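Local coordinates for hypothetical protein (Pseudomonas aeruginosa, PDB 4HSP) that is of unknown function, a DUF3299 family protein whose sequence family belongs to the OB clan and which is built around a curled mixed beta sheet, at residues R4-S9 with D53-K58; E76-P81 with I97-T102; W116-F121 with A139-P144. All coordinates share one frame; numbering follows the deposited sequence.

Contact 1: residues R4-S9 with D53-K58. With SO4 (sulfate ion), chain B; EDO (1,2-ethanediol), chain C; EDO (1,2-ethanediol), chain D.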
loop_
_atom_site.group_PDB
_atom_site.type_symbol
_atom_site.label_atom_id
_atom_site.label_comp_id
_atom_site.label_asym_id
_atom_site.label_seq_id
_atom_site.Cartn_x
_atom_site.Cartn_y
_atom_site.Cartn_z
ATOM N N ARG A 4 16.134 -23.360 13.035
ATOM C CA ARG A 4 15.411 -24.465 12.383
ATOM C C ARG A 4 14.308 -23.820 11.568
ATOM O O ARG A 4 13.482 -23.118 12.139
ATOM C CB ARG A 4 14.790 -25.454 13.424
ATOM C CG ARG A 4 15.785 -26.165 14.330
ATOM C CD ARG A 4 15.375 -26.288 15.803
ATOM N NE ARG A 4 14.774 -27.589 16.127
ATOM C CZ ARG A 4 15.010 -28.297 17.233
ATOM N NH1 ARG A 4 15.875 -27.859 18.143
ATOM N NH2 ARG A 4 14.398 -29.460 17.427
ATOM N N GLU A 5 14.297 -24.007 10.250
ATOM C CA GLU A 5 13.221 -23.472 9.421
ATOM C C GLU A 5 11.956 -24.282 9.654
ATOM O O GLU A 5 11.981 -25.502 9.652
ATOM C CB GLU A 5 13.588 -23.446 7.936
ATOM C CG GLU A 5 12.487 -22.834 7.083
ATOM C CD GLU A 5 12.681 -22.819 5.583
ATOM O OE1 GLU A 5 13.818 -23.047 5.110
ATOM O OE2 GLU A 5 11.689 -22.532 4.878
ATOM N N LEU A 6 10.856 -23.587 9.859
ATOM C CA LEU A 6 9.538 -24.176 10.049
ATOM C C LEU A 6 8.624 -23.836 8.884
ATOM O O LEU A 6 8.875 -22.878 8.160
ATOM C CB LEU A 6 8.904 -23.661 11.360
ATOM C CG LEU A 6 9.627 -23.969 12.693
ATOM C CD1 LEU A 6 8.816 -23.401 13.861
ATOM C CD2 LEU A 6 9.854 -25.469 12.876
ATOM N N THR A 7 7.586 -24.657 8.680
ATOM C CA THR A 7 6.490 -24.402 7.752
ATOM C C THR A 7 5.289 -24.168 8.645
ATOM O O THR A 7 5.294 -24.632 9.785
ATOM C CB THR A 7 6.286 -25.538 6.752
ATOM O OG1 THR A 7 5.731 -26.675 7.427
ATOM C CG2 THR A 7 7.559 -25.897 5.970
ATOM N N TRP A 8 4.231 -23.515 8.143
ATOM C CA TRP A 8 3.047 -23.316 8.957
ATOM C C TRP A 8 2.369 -24.629 9.321
ATOM O O TRP A 8 1.801 -24.707 10.397
ATOM C CB TRP A 8 2.075 -22.377 8.257
ATOM C CG TRP A 8 2.562 -20.963 8.340
ATOM C CD1 TRP A 8 3.319 -20.300 7.416
ATOM C CD2 TRP A 8 2.504 -20.118 9.492
ATOM N NE1 TRP A 8 3.620 -19.038 7.874
ATOM C CE2 TRP A 8 3.102 -18.887 9.136
ATOM C CE3 TRP A 8 1.921 -20.245 10.763
ATOM C CZ2 TRP A 8 3.134 -17.790 10.008
ATOM C CZ3 TRP A 8 1.968 -19.166 11.630
ATOM C CH2 TRP A 8 2.576 -17.958 11.256
ATOM N N SER A 9 2.469 -25.663 8.473
ATOM C CA SER A 9 1.856 -26.974 8.735
ATOM C C SER A 9 2.525 -27.709 9.900
ATOM O O SER A 9 1.882 -28.576 10.488
ATOM C CB SER A 9 1.866 -27.860 7.490
ATOM O OG SER A 9 3.183 -28.055 7.005
ATOM N N ASP A 53 8.692 -25.906 21.820
ATOM C CA ASP A 53 9.003 -24.976 22.905
ATOM C C ASP A 53 10.485 -24.852 23.175
ATOM O O ASP A 53 11.146 -25.846 23.457
ATOM C CB ASP A 53 8.265 -25.353 24.209
ATOM C CG ASP A 53 8.269 -24.257 25.276
ATOM O OD1 ASP A 53 7.783 -23.139 24.987
ATOM O OD2 ASP A 53 8.726 -24.534 26.412
ATOM N N GLY A 54 10.981 -23.620 23.108
ATOM C CA GLY A 54 12.374 -23.292 23.398
ATOM C C GLY A 54 13.346 -23.370 22.246
ATOM O O GLY A 54 14.527 -23.097 22.435
ATOM N N ILE A 55 12.889 -23.730 21.047
ATOM C CA ILE A 55 13.834 -23.862 19.926
ATOM C C ILE A 55 14.140 -22.485 19.292
ATOM O O ILE A 55 13.412 -21.518 19.519
ATOM C CB ILE A 55 13.327 -24.892 18.852
ATOM C CG1 ILE A 55 12.182 -24.317 17.987
ATOM C CG2 ILE A 55 12.988 -26.284 19.467
ATOM C CD1 ILE A 55 11.943 -25.033 16.738
ATOM N N GLU A 56 15.227 -22.419 18.507
ATOM C CA GLU A 56 15.598 -21.270 17.681
ATOM C C GLU A 56 14.942 -21.563 16.342
ATOM O O GLU A 56 15.301 -22.540 15.696
ATOM C CB GLU A 56 17.141 -21.128 17.592
ATOM C CG GLU A 56 17.673 -19.701 17.579
ATOM C CD GLU A 56 17.344 -18.830 18.782
ATOM O OE1 GLU A 56 17.230 -19.368 19.910
ATOM O OE2 GLU A 56 17.226 -17.596 18.593
ATOM N N ALA A 57 13.906 -20.821 15.976
ATOM C CA ALA A 57 13.148 -21.120 14.746
ATOM C C ALA A 57 13.157 -19.977 13.735
ATOM O O ALA A 57 13.532 -18.860 14.063
ATOM C CB ALA A 57 11.711 -21.492 15.093
ATOM N N LYS A 58 12.750 -20.280 12.501
ATOM C CA LYS A 58 12.669 -19.353 11.370
ATOM C C LYS A 58 11.368 -19.678 10.622
ATOM O O LYS A 58 11.132 -20.816 10.212
ATOM C CB LYS A 58 13.924 -19.514 10.502
ATOM C CG LYS A 58 13.980 -18.714 9.218
ATOM C CD LYS A 58 15.059 -19.327 8.332
ATOM C CE LYS A 58 15.431 -18.470 7.156
ATOM N NZ LYS A 58 16.418 -19.164 6.295
HETATM S S SO4 B . 17.620 -25.510 19.653
HETATM O O1 SO4 B . 18.637 -24.523 19.274
HETATM O O2 SO4 B . 16.491 -25.265 18.775
HETATM O O3 SO4 B . 18.058 -26.891 19.423
HETATM O O4 SO4 B . 17.267 -25.311 21.062
HETATM C C1 EDO C . 12.581 -28.354 12.734
HETATM O O1 EDO C . 12.340 -28.443 11.314
HETATM C C2 EDO C . 11.629 -29.276 13.571
HETATM O O2 EDO C . 11.812 -29.057 14.979
HETATM C C1 EDO D . 11.879 -26.537 5.801
HETATM O O1 EDO D . 13.098 -27.137 5.402
HETATM C C2 EDO D . 10.911 -27.616 6.322
HETATM O O2 EDO D . 10.849 -27.547 7.737
#
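A short parallel bridge joins the N-terminal strand 4-5 to the start of strand 55-68 at the border of the curled beta sheet. Arg4 lies beside Ala57 and Glu5 beside Lys58. Three backbone hydrogen bonds hold the pair. Arg4 N gives to Glu56 O at 2.9 Å, Lys58 N to Arg4 O at 3.0 Å, and Leu6 N to Lys58 O at 2.8 Å.

The Arg4 side chain bends at chi2 and chi3 and crosses Ile55 at about a right angle. Its guanidinium lies with one face on Ile55 CG2, which sits over the centre of the group, 3.5 Å from Arg4 NH1. Ile55 CG1 is turned between its own backbone N and carbonyl carbon (chi1 75°), which leaves CG2 for the guanidinium and brings CD1 near Arg4 CD. A sulfate, probably from the crystallisation liquor, meets the guanidinium at its edge. Sulfate O2 accepts from Arg4 NH1 at 2.7 Å and from Glu56 N at 3.1 Å, so one oxygen links both segments. Leu6 CD1 packs on Ala57 CB at 3.7 Å.

The carboxylate of Glu5 turns to the second subunit, where Glu5 OE2 is hydrogen-bonded to His26 N of that chain. Lys58 makes a cation-pi contact with Trp116 of strand 115-118. On the edge away from strand 4-5, strand 55-68 pairs with strand 120-122: Gly54 and Ile55 both face Phe121 in a G1 beta bulge. Ala57 also packs on Met137 of strand 132-144.

Contact 2: residues E76-P81 with I97-T102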
loop_
_atom_site.group_PDB
_atom_site.type_symbol
_atom_site.label_atom_id
_atom_site.label_comp_id
_atom_site.label_asym_id
_atom_site.label_seq_id
_atom_site.Cartn_x
_atom_site.Cartn_y
_atom_site.Cartn_z
ATOM N N GLU A 76 5.985 -4.966 18.105
ATOM C CA GLU A 76 5.124 -6.080 18.528
ATOM C C GLU A 76 4.121 -6.340 17.431
ATOM O O GLU A 76 3.489 -5.420 16.929
ATOM C CB GLU A 76 4.429 -5.857 19.887
ATOM C CG GLU A 76 5.376 -5.891 21.083
ATOM C CD GLU A 76 4.764 -5.693 22.459
ATOM O OE1 GLU A 76 3.748 -6.358 22.770
ATOM O OE2 GLU A 76 5.336 -4.908 23.250
ATOM N N PHE A 77 4.003 -7.584 17.015
ATOM C CA PHE A 77 3.093 -7.915 15.938
ATOM C C PHE A 77 2.694 -9.369 15.920
ATOM O O PHE A 77 3.342 -10.200 16.552
ATOM C CB PHE A 77 3.738 -7.551 14.587
ATOM C CG PHE A 77 5.020 -8.260 14.246
ATOM C CD1 PHE A 77 5.001 -9.473 13.558
ATOM C CD2 PHE A 77 6.253 -7.681 14.547
ATOM C CE1 PHE A 77 6.187 -10.104 13.186
ATOM C CE2 PHE A 77 7.440 -8.309 14.177
ATOM C CZ PHE A 77 7.402 -9.511 13.479
ATOM N N LEU A 78 1.642 -9.683 15.134
ATOM C CA LEU A 78 1.247 -11.063 14.851
ATOM C C LEU A 78 1.859 -11.465 13.513
ATOM O O LEU A 78 1.770 -10.703 12.548
ATOM C CB LEU A 78 -0.280 -11.252 14.811
ATOM C CG LEU A 78 -1.127 -10.810 16.021
ATOM C CD1 LEU A 78 -2.627 -10.965 15.712
ATOM C CD2 LEU A 78 -0.749 -11.578 17.328
ATOM N N LEU A 79 2.520 -12.633 13.475
ATOM C CA LEU A 79 3.029 -13.273 12.269
ATOM C C LEU A 79 1.964 -14.262 11.862
ATOM O O LEU A 79 1.520 -15.086 12.670
ATOM C CB LEU A 79 4.399 -13.953 12.482
ATOM C CG LEU A 79 5.091 -14.471 11.220
ATOM C CD1 LEU A 79 5.491 -13.277 10.276
ATOM C CD2 LEU A 79 6.291 -15.305 11.586
ATOM N N VAL A 80 1.472 -14.096 10.640
ATOM C CA VAL A 80 0.376 -14.872 10.063
ATOM C C VAL A 80 0.831 -15.430 8.689
ATOM O O VAL A 80 1.746 -14.864 8.064
ATOM C CB VAL A 80 -0.898 -13.973 9.951
ATOM C CG1 VAL A 80 -1.469 -13.641 11.339
ATOM C CG2 VAL A 80 -0.582 -12.695 9.184
ATOM N N PRO A 81 0.183 -16.502 8.188
ATOM C CA PRO A 81 0.633 -17.095 6.915
ATOM C C PRO A 81 0.097 -16.388 5.660
ATOM O O PRO A 81 0.439 -16.780 4.544
ATOM C CB PRO A 81 0.104 -18.548 6.986
ATOM C CG PRO A 81 -0.682 -18.655 8.256
ATOM C CD PRO A 81 -0.919 -17.294 8.782
ATOM N N ILE A 97 -0.740 -18.573 14.133
ATOM C CA ILE A 97 -0.368 -17.217 14.557
ATOM C C ILE A 97 0.780 -17.313 15.563
ATOM O O ILE A 97 0.739 -18.143 16.465
ATOM C CB ILE A 97 -1.544 -16.377 15.172
ATOM C CG1 ILE A 97 -2.871 -16.503 14.375
ATOM C CG2 ILE A 97 -1.115 -14.898 15.371
ATOM C CD1 ILE A 97 -4.048 -15.610 14.864
ATOM N N VAL A 98 1.782 -16.444 15.410
ATOM C CA VAL A 98 2.889 -16.251 16.338
ATOM C C VAL A 98 2.859 -14.781 16.821
ATOM O O VAL A 98 2.870 -13.868 15.997
ATOM C CB VAL A 98 4.271 -16.612 15.714
ATOM C CG1 VAL A 98 5.381 -16.533 16.754
ATOM C CG2 VAL A 98 4.242 -17.989 15.047
ATOM N N TYR A 99 2.820 -14.564 18.141
ATOM C CA TYR A 99 2.950 -13.234 18.739
ATOM C C TYR A 99 4.460 -12.959 18.824
ATOM O O TYR A 99 5.183 -13.672 19.525
ATOM C CB TYR A 99 2.271 -13.189 20.117
ATOM C CG TYR A 99 2.164 -11.820 20.754
ATOM C CD1 TYR A 99 3.247 -11.250 21.423
ATOM C CD2 TYR A 99 0.941 -11.147 20.801
ATOM C CE1 TYR A 99 3.143 -10.002 22.043
ATOM C CE2 TYR A 99 0.817 -9.910 21.440
ATOM C CZ TYR A 99 1.923 -9.336 22.054
ATOM O OH TYR A 99 1.791 -8.114 22.681
ATOM N N VAL A 100 4.944 -11.980 18.047
ATOM C CA VAL A 100 6.368 -11.640 17.959
ATOM C C VAL A 100 6.643 -10.293 18.649
ATOM O O VAL A 100 5.856 -9.367 18.503
ATOM C CB VAL A 100 6.851 -11.614 16.479
ATOM C CG1 VAL A 100 8.363 -11.471 16.372
ATOM C CG2 VAL A 100 6.372 -12.828 15.715
ATOM N N LYS A 101 7.766 -10.228 19.414
ATOM C CA LYS A 101 8.382 -9.058 20.070
ATOM C C LYS A 101 9.790 -8.907 19.471
ATOM O O LYS A 101 10.523 -9.899 19.407
ATOM C CB LYS A 101 8.449 -9.196 21.617
ATOM C CG LYS A 101 7.101 -9.081 22.322
ATOM C CD LYS A 101 7.247 -8.943 23.835
ATOM C CE LYS A 101 5.919 -9.106 24.557
ATOM N NZ LYS A 101 6.022 -8.856 26.026
ATOM N N THR A 102 10.133 -7.716 18.958
ATOM C CA THR A 102 11.460 -7.473 18.369
ATOM C C THR A 102 12.078 -6.138 18.892
ATOM O O THR A 102 11.388 -5.116 18.983
ATOM C CB THR A 102 11.421 -7.536 16.815
ATOM O OG1 THR A 102 12.746 -7.388 16.298
ATOM C CG2 THR A 102 10.510 -6.496 16.178
#
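Strands 77-80 and 98-102 run antiparallel with a strong twist, their axes 133° apart and 4.7 Å at closest approach. Phe77 with Val100 and Leu79 with Val98 are the hydrogen-bonded pairs. Val100 N meets Phe77 O at 2.8 Å, and Leu79 N meets Val98 O at 2.8 Å. Glu76 with Lys101 and Leu78 with Tyr99 are non-hydrogen-bonded pairs.

On the face of Phe77 and Leu79, Val100 CB lies over the Phe77 ring, 3.8 Å from its centroid, in a CH-pi contact. Phe77 CG stands over its own main chain (chi1 61°), which brings the ring to Val100. Val100 CG2 also touches Leu79 CB. Val117 of strand 115-118 packs on this face, against Phe77, Leu79 and Val100. A curled sheet of this kind is consistent with the OB clan.

On the other face Tyr99 OH donates to Glu76 OE1 at 2.6 Å, nearly along the C-O axis of the carboxylate, with ring and carboxylate planes 60° apart. Glu76 OE2 lies close to Glu67 OE2, a like charge. Lys101 runs alongside Glu76, CG to CG at 3.8 Å. Leu78 CD2 leans on Tyr99 CD2, and Leu78 CB meets Ile97 CG2 at 3.8 Å.

Contact 3: residues W116-F121 with A139-P144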
loop_
_atom_site.group_PDB
_atom_site.type_symbol
_atom_site.label_atom_id
_atom_site.label_comp_id
_atom_site.label_asym_id
_atom_site.label_seq_id
_atom_site.Cartn_x
_atom_site.Cartn_y
_atom_site.Cartn_z
ATOM N N TRP A 116 10.837 -13.078 6.759
ATOM C CA TRP A 116 11.429 -14.175 7.516
ATOM C C TRP A 116 11.596 -13.657 8.954
ATOM O O TRP A 116 12.215 -12.613 9.155
ATOM C CB TRP A 116 12.798 -14.632 6.938
ATOM C CG TRP A 116 12.700 -15.434 5.680
ATOM C CD1 TRP A 116 13.014 -15.026 4.413
ATOM C CD2 TRP A 116 12.184 -16.764 5.560
ATOM N NE1 TRP A 116 12.671 -16.000 3.505
ATOM C CE2 TRP A 116 12.167 -17.084 4.182
ATOM C CE3 TRP A 116 11.726 -17.720 6.484
ATOM C CZ2 TRP A 116 11.750 -18.333 3.713
ATOM C CZ3 TRP A 116 11.300 -18.953 6.017
ATOM C CH2 TRP A 116 11.280 -19.239 4.645
ATOM N N VAL A 117 10.975 -14.326 9.930
ATOM C CA VAL A 117 11.136 -13.981 11.348
ATOM C C VAL A 117 11.942 -15.127 12.021
ATOM O O VAL A 117 11.465 -16.259 12.083
ATOM C CB VAL A 117 9.803 -13.695 12.101
ATOM C CG1 VAL A 117 10.082 -13.398 13.567
ATOM C CG2 VAL A 117 9.015 -12.557 11.460
ATOM N N GLU A 118 13.142 -14.821 12.505
ATOM C CA GLU A 118 14.027 -15.743 13.227
ATOM C C GLU A 118 14.105 -15.340 14.671
ATOM O O GLU A 118 14.235 -14.148 14.958
ATOM C CB GLU A 118 15.462 -15.712 12.642
ATOM C CG GLU A 118 15.550 -15.952 11.144
ATOM C CD GLU A 118 16.932 -15.822 10.534
ATOM O OE1 GLU A 118 17.927 -15.989 11.276
ATOM O OE2 GLU A 118 17.021 -15.581 9.308
ATOM N N GLY A 119 14.148 -16.312 15.571
ATOM C CA GLY A 119 14.315 -16.033 16.996
ATOM C C GLY A 119 13.961 -17.182 17.907
ATOM O O GLY A 119 13.717 -18.281 17.437
ATOM N N THR A 120 13.945 -16.945 19.219
ATOM C CA THR A 120 13.588 -17.956 20.220
ATOM C C THR A 120 12.083 -18.172 20.137
ATOM O O THR A 120 11.302 -17.215 20.213
ATOM C CB THR A 120 14.076 -17.536 21.626
ATOM O OG1 THR A 120 15.468 -17.213 21.549
ATOM C CG2 THR A 120 13.839 -18.623 22.680
ATOM N N PHE A 121 11.693 -19.433 19.958
ATOM C CA PHE A 121 10.326 -19.873 19.767
ATOM C C PHE A 121 9.779 -20.532 21.020
ATOM O O PHE A 121 10.343 -21.502 21.497
ATOM C CB PHE A 121 10.284 -20.840 18.570
ATOM C CG PHE A 121 8.912 -21.116 18.010
ATOM C CD1 PHE A 121 8.313 -20.227 17.132
ATOM C CD2 PHE A 121 8.222 -22.265 18.355
ATOM C CE1 PHE A 121 7.058 -20.502 16.584
ATOM C CE2 PHE A 121 6.947 -22.517 17.840
ATOM C CZ PHE A 121 6.385 -21.649 16.939
ATOM N N ALA A 139 12.087 -12.219 18.432
ATOM C CA ALA A 139 12.858 -12.180 17.204
ATOM C C ALA A 139 14.262 -11.559 17.365
ATOM O O ALA A 139 14.430 -10.518 18.012
ATOM C CB ALA A 139 12.087 -11.439 16.127
ATOM N N SER A 140 15.253 -12.223 16.733
ATOM C CA SER A 140 16.660 -11.841 16.579
ATOM C C SER A 140 16.825 -11.095 15.256
ATOM O O SER A 140 17.694 -10.222 15.128
ATOM C CB SER A 140 17.565 -13.082 16.548
ATOM O OG SER A 140 17.198 -14.117 17.447
ATOM N N LYS A 141 16.012 -11.494 14.247
ATOM C CA LYS A 141 16.054 -10.969 12.890
ATOM C C LYS A 141 14.686 -11.040 12.219
ATOM O O LYS A 141 13.980 -12.054 12.304
ATOM C CB LYS A 141 17.070 -11.787 12.088
ATOM C CG LYS A 141 17.649 -11.133 10.850
ATOM C CD LYS A 141 18.425 -12.194 10.060
ATOM C CE LYS A 141 19.457 -11.654 9.102
ATOM N NZ LYS A 141 19.848 -12.684 8.101
ATOM N N VAL A 142 14.317 -9.934 11.570
ATOM C CA VAL A 142 13.117 -9.755 10.755
ATOM C C VAL A 142 13.639 -9.206 9.443
ATOM O O VAL A 142 14.195 -8.112 9.403
ATOM C CB VAL A 142 11.991 -8.908 11.378
ATOM C CG1 VAL A 142 10.747 -8.951 10.488
ATOM C CG2 VAL A 142 11.658 -9.403 12.786
ATOM N N THR A 143 13.601 -10.029 8.417
ATOM C CA THR A 143 14.174 -9.728 7.118
ATOM C C THR A 143 13.149 -10.019 6.042
ATOM O O THR A 143 12.423 -11.011 6.148
ATOM C CB THR A 143 15.487 -10.535 6.903
ATOM O OG1 THR A 143 15.431 -11.810 7.564
ATOM C CG2 THR A 143 16.696 -9.785 7.404
ATOM N N PRO A 144 13.072 -9.165 4.989
ATOM C CA PRO A 144 12.100 -9.421 3.916
ATOM C C PRO A 144 12.330 -10.760 3.228
ATOM O O PRO A 144 13.473 -11.201 3.079
ATOM C CB PRO A 144 12.322 -8.254 2.947
ATOM C CG PRO A 144 12.986 -7.161 3.786
ATOM C CD PRO A 144 13.863 -7.936 4.726
#
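Backbone hydrogen bonds dominate; Trp116 with Thr143 and Glu118 with Lys141 are the hydrogen-bonded antiparallel pairs. Trp116 N gives to Thr143 O at 2.7 Å, and Glu118 N to Lys141 O. Glu118 O accepts twice, from Ser140 N at 2.8 Å and from Lys141 N at 3.3 Å. Ser140 and Lys141 thus both face Glu118, a classic beta bulge. The register shifts by one residue there, and Gly119 comes opposite Ala139 with their CA atoms 4.1 Å apart.

Apolar contacts lie on the side of Val117. With CG1 anti to the backbone N (chi1 178°), its two methyls spread: CG1 meets Ala139 CB at 3.8 Å, while CG2 meets Val142 CG1 at 4.1 Å.

The other side carries Trp116, Glu118, Lys141 and Thr143. There Glu118 and Lys141 lie side by side and point the same way, with Glu118 OE2 3.7 Å from Lys141 CD. Glu118 OE2 and Lys141 NZ stay 4.2 Å apart, beyond a salt bridge. The attraction between these charges is therefore probably modest, and the specific polar grip of the contact comes from the main chain, with one carbonyl serving both N-H groups of the bulge.

How the contacts relate
All three contacts belong to one curled sheet. Contact 1 and contact 3 have centres about 10 Å apart and meet where strand 55-68 of contact 1 pairs with strands 115-118 and 120-122 of contact 3. Glu5 OE2 also comes within 3.3 Å of Trp116 CH2. Contact 2 and contact 3, also about 10 Å between centres, join through Lys101 O and Ala139 N at 3.0 Å, a probable hydrogen bond. Leu79, Val100, Val117 and Ala139 pack together there. Trp8, from the segment 4-9, reaches contact 2, its CH2 3.4 Å from Leu79 O. No active site has been assigned, as the function is unknown, and the bound molecules at contact 1 mark no known site.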